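Local coordinates for glycosyltransferase (Rickettsia africae, PDB 7MI0), which probably transfers sugar residues from an activated donor to an acceptor, as a GT-B-fold glycosyltransferase with two Rossmann-like domains, at residues 290-296 / 314-319. Numbering follows the deposited sequence.
Sequences DIIISAS and KLVIAT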
ATOM      1  N   ASP A 290     -19.320  -6.711  -6.302  1.00 51.70           N
ATOM      2  CA  ASP A 290     -19.851  -7.271  -5.070  1.00 50.50           C
ATOM      3  C   ASP A 290     -18.806  -8.007  -4.245  1.00 53.45           C
ATOM      4  O   ASP A 290     -18.927  -8.048  -3.019  1.00 55.70           O
ATOM      5  CB  ASP A 290     -21.007  -8.233  -5.382  1.00 57.36           C
ATOM      6  CG  ASP A 290     -22.030  -7.632  -6.334  1.00 62.39           C
ATOM      7  OD1 ASP A 290     -22.560  -6.537  -6.037  1.00 69.01           O
ATOM      8  OD2 ASP A 290     -22.298  -8.251  -7.388  1.00 65.31           O
ATOM      9  N   ILE A 291     -17.782  -8.578  -4.881  1.00 54.03           N
ATOM     10  CA  ILE A 291     -16.736  -9.332  -4.196  1.00 53.98           C
ATOM     11  C   ILE A 291     -15.377  -8.866  -4.707  1.00 53.15           C
ATOM     12  O   ILE A 291     -15.158  -8.807  -5.921  1.00 58.82           O
ATOM     13  CB  ILE A 291     -16.899 -10.847  -4.413  1.00 52.54           C
ATOM     14  CG1 ILE A 291     -18.241 -11.327  -3.865  1.00 46.27           C
ATOM     15  CG2 ILE A 291     -15.747 -11.608  -3.773  1.00 49.71           C
ATOM     16  CD1 ILE A 291     -18.655 -12.678  -4.400  1.00 54.59           C
ATOM     17  N   ILE A 292     -14.465  -8.550  -3.784  1.00 52.20           N
ATOM     18  CA  ILE A 292     -13.109  -8.113  -4.110  1.00 49.51           C
ATOM     19  C   ILE A 292     -12.132  -9.219  -3.736  1.00 51.26           C
ATOM     20  O   ILE A 292     -12.296  -9.874  -2.700  1.00 52.28           O
ATOM     21  CB  ILE A 292     -12.739  -6.804  -3.386  1.00 47.05           C
ATOM     22  CG1 ILE A 292     -13.853  -5.772  -3.540  1.00 49.15           C
ATOM     23  CG2 ILE A 292     -11.449  -6.242  -3.946  1.00 54.39           C
ATOM     24  CD1 ILE A 292     -14.096  -5.358  -4.966  1.00 52.64           C
ATOM     25  N   ILE A 293     -11.105  -9.414  -4.564  1.00 50.28           N
ATOM     26  CA  ILE A 293     -10.196 -10.548  -4.425  1.00 52.08           C
ATOM     27  C   ILE A 293      -8.761 -10.050  -4.315  1.00 56.02           C
ATOM     28  O   ILE A 293      -8.284  -9.315  -5.188  1.00 61.13           O
ATOM     29  CB  ILE A 293     -10.314 -11.533  -5.601  1.00 52.16           C
ATOM     30  CG1 ILE A 293     -11.741 -12.074  -5.722  1.00 52.52           C
ATOM     31  CG2 ILE A 293      -9.314 -12.670  -5.434  1.00 47.80           C
ATOM     32  CD1 ILE A 293     -12.170 -12.968  -4.580  1.00 52.08           C
ATOM     33  N   SER A 294      -8.077 -10.456  -3.248  1.00 54.51           N
ATOM     34  CA  SER A 294      -6.622 -10.467  -3.187  1.00 52.70           C
ATOM     35  C   SER A 294      -6.191 -11.917  -3.055  1.00 53.35           C
ATOM     36  O   SER A 294      -6.546 -12.587  -2.079  1.00 49.76           O
ATOM     37  CB  SER A 294      -6.085  -9.650  -2.016  1.00 51.13           C
ATOM     38  OG  SER A 294      -4.761 -10.061  -1.704  1.00 59.37           O
ATOM     39  N   ALA A 295      -5.438 -12.401  -4.035  1.00 58.52           N
ATOM     40  CA  ALA A 295      -5.092 -13.812  -4.113  1.00 54.77           C
ATOM     41  C   ALA A 295      -3.584 -14.023  -4.122  1.00 58.11           C
ATOM     42  O   ALA A 295      -3.099 -15.026  -4.646  1.00 63.77           O
ATOM     43  CB  ALA A 295      -5.726 -14.448  -5.347  1.00 51.78           C
ATOM     44  N   SER A 296      -2.835 -13.085  -3.545  1.00 56.73           N
ATOM     45  CA  SER A 296      -1.380 -13.135  -3.620  1.00 60.14           C
ATOM     46  C   SER A 296      -0.855 -14.395  -2.948  1.00 62.85           C
ATOM     47  O   SER A 296      -1.290 -14.760  -1.852  1.00 60.10           O
ATOM     48  CB  SER A 296      -0.773 -11.895  -2.966  1.00 62.35           C
ATOM     49  OG  SER A 296      -1.351 -10.710  -3.484  1.00 71.73           O
ATOM     50  N   LYS A 314     -17.804  -3.762   0.667  1.00 43.63           N
ATOM     51  CA  LYS A 314     -17.828  -4.944  -0.182  1.00 47.78           C
ATOM     52  C   LYS A 314     -17.494  -6.201   0.616  1.00 42.57           C
ATOM     53  O   LYS A 314     -16.937  -6.142   1.713  1.00 38.50           O
ATOM     54  CB  LYS A 314     -16.845  -4.792  -1.348  1.00 45.10           C
ATOM     55  CG  LYS A 314     -17.113  -3.575  -2.206  1.00 46.40           C
ATOM     56  CD  LYS A 314     -18.535  -3.604  -2.747  1.00 49.78           C
ATOM     57  CE  LYS A 314     -18.920  -2.257  -3.339  1.00 53.09           C
ATOM     58  NZ  LYS A 314     -20.211  -2.299  -4.073  1.00 63.60           N
ATOM     59  N   LEU A 315     -17.854  -7.351   0.054  1.00 40.10           N
ATOM     60  CA  LEU A 315     -17.375  -8.620   0.583  1.00 43.83           C
ATOM     61  C   LEU A 315     -15.960  -8.847   0.072  1.00 48.85           C
ATOM     62  O   LEU A 315     -15.728  -8.870  -1.142  1.00 51.07           O
ATOM     63  CB  LEU A 315     -18.295  -9.765   0.170  1.00 47.29           C
ATOM     64  CG  LEU A 315     -19.701  -9.750   0.768  1.00 45.56           C
ATOM     65  CD1 LEU A 315     -20.442 -11.023   0.392  1.00 46.21           C
ATOM     66  CD2 LEU A 315     -19.658  -9.565   2.286  1.00 40.08           C
ATOM     67  N   VAL A 316     -15.012  -9.000   0.994  1.00 47.63           N
ATOM     68  CA  VAL A 316     -13.588  -9.026   0.680  1.00 46.20           C
ATOM     69  C   VAL A 316     -13.029 -10.406   0.999  1.00 46.51           C
ATOM     70  O   VAL A 316     -13.260 -10.942   2.090  1.00 46.86           O
ATOM     71  CB  VAL A 316     -12.821  -7.938   1.453  1.00 46.99           C
ATOM     72  CG1 VAL A 316     -11.337  -8.253   1.473  1.00 45.53           C
ATOM     73  CG2 VAL A 316     -13.077  -6.568   0.833  1.00 41.50           C
ATOM     74  N   ILE A 317     -12.283 -10.966   0.052  1.00 48.05           N
ATOM     75  CA  ILE A 317     -11.638 -12.266   0.193  1.00 47.88           C
ATOM     76  C   ILE A 317     -10.148 -12.072  -0.065  1.00 51.62           C
ATOM     77  O   ILE A 317      -9.755 -11.660  -1.164  1.00 52.86           O
ATOM     78  CB  ILE A 317     -12.237 -13.293  -0.778  1.00 49.84           C
ATOM     79  CG1 ILE A 317     -13.730 -13.473  -0.521  1.00 42.76           C
ATOM     80  CG2 ILE A 317     -11.518 -14.613  -0.670  1.00 48.68           C
ATOM     81  CD1 ILE A 317     -14.368 -14.508  -1.423  1.00 49.47           C
ATOM     82  N   ALA A 318      -9.318 -12.361   0.943  1.00 52.72           N
ATOM     83  CA  ALA A 318      -7.875 -12.167   0.843  1.00 47.40           C
ATOM     84  C   ALA A 318      -7.129 -13.411   1.302  1.00 51.62           C
ATOM     85  O   ALA A 318      -7.585 -14.143   2.188  1.00 50.57           O
ATOM     86  CB  ALA A 318      -7.408 -10.972   1.671  1.00 47.48           C
ATOM     87  N   THR A 319      -5.967 -13.640   0.690  1.00 54.01           N
ATOM     88  CA  THR A 319      -5.117 -14.753   1.091  1.00 51.97           C
ATOM     89  C   THR A 319      -4.465 -14.458   2.431  1.00 52.95           C
ATOM     90  O   THR A 319      -4.017 -13.339   2.691  1.00 57.38           O
ATOM     91  CB  THR A 319      -4.041 -15.022   0.043  1.00 50.20           C
ATOM     92  OG1 THR A 319      -3.477 -13.779  -0.397  1.00 62.36           O
ATOM     93  CG2 THR A 319      -4.627 -15.755  -1.138  1.00 49.42           C
TER
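The hydroxyl of T319 donates to the carbonyl of S296, OG1 to O 2.8 Å, reaching a lone pair in the carbonyl plane at a C=O...donor angle of 129°. The first torsion of T319 (chi1 44°) sets OG1 between backbone N and carbonyl carbon and leaves CG2 to rest against the backbone of A295, 3.6 Å from its CA. This side-chain bond carries the pairing past the end of strand 291-294, where the backbone bond from T319 N to S294 O is already weak. Further back the two strands run parallel in regular register: I292 N donates to L315 O at 2.9 Å, I317 N to I292 O, and S294 N to I317 O. At the other end the bond from L315 N to D290 O is again weak.

On one face of the sheet, CD1 of I293 lies 3.8 Å from CB of I317, the two side chains running alongside each other in the same direction, while CG2 of I291 meets the I317 CD1 methyl at 4.0 Å. CG1 of I292, on the reverse face, packs on CB of K314, just before strand 315-319, whose amine turns to the carbonyl of S289. Helix 342-355 covers I291 and I317; helix 304-311, the crossover of this right-handed beta-alpha-beta unit, covers S294, V316 and A318. Strands 214-218 and 335-337 flank the pair within the C-terminal Rossmann-like domain.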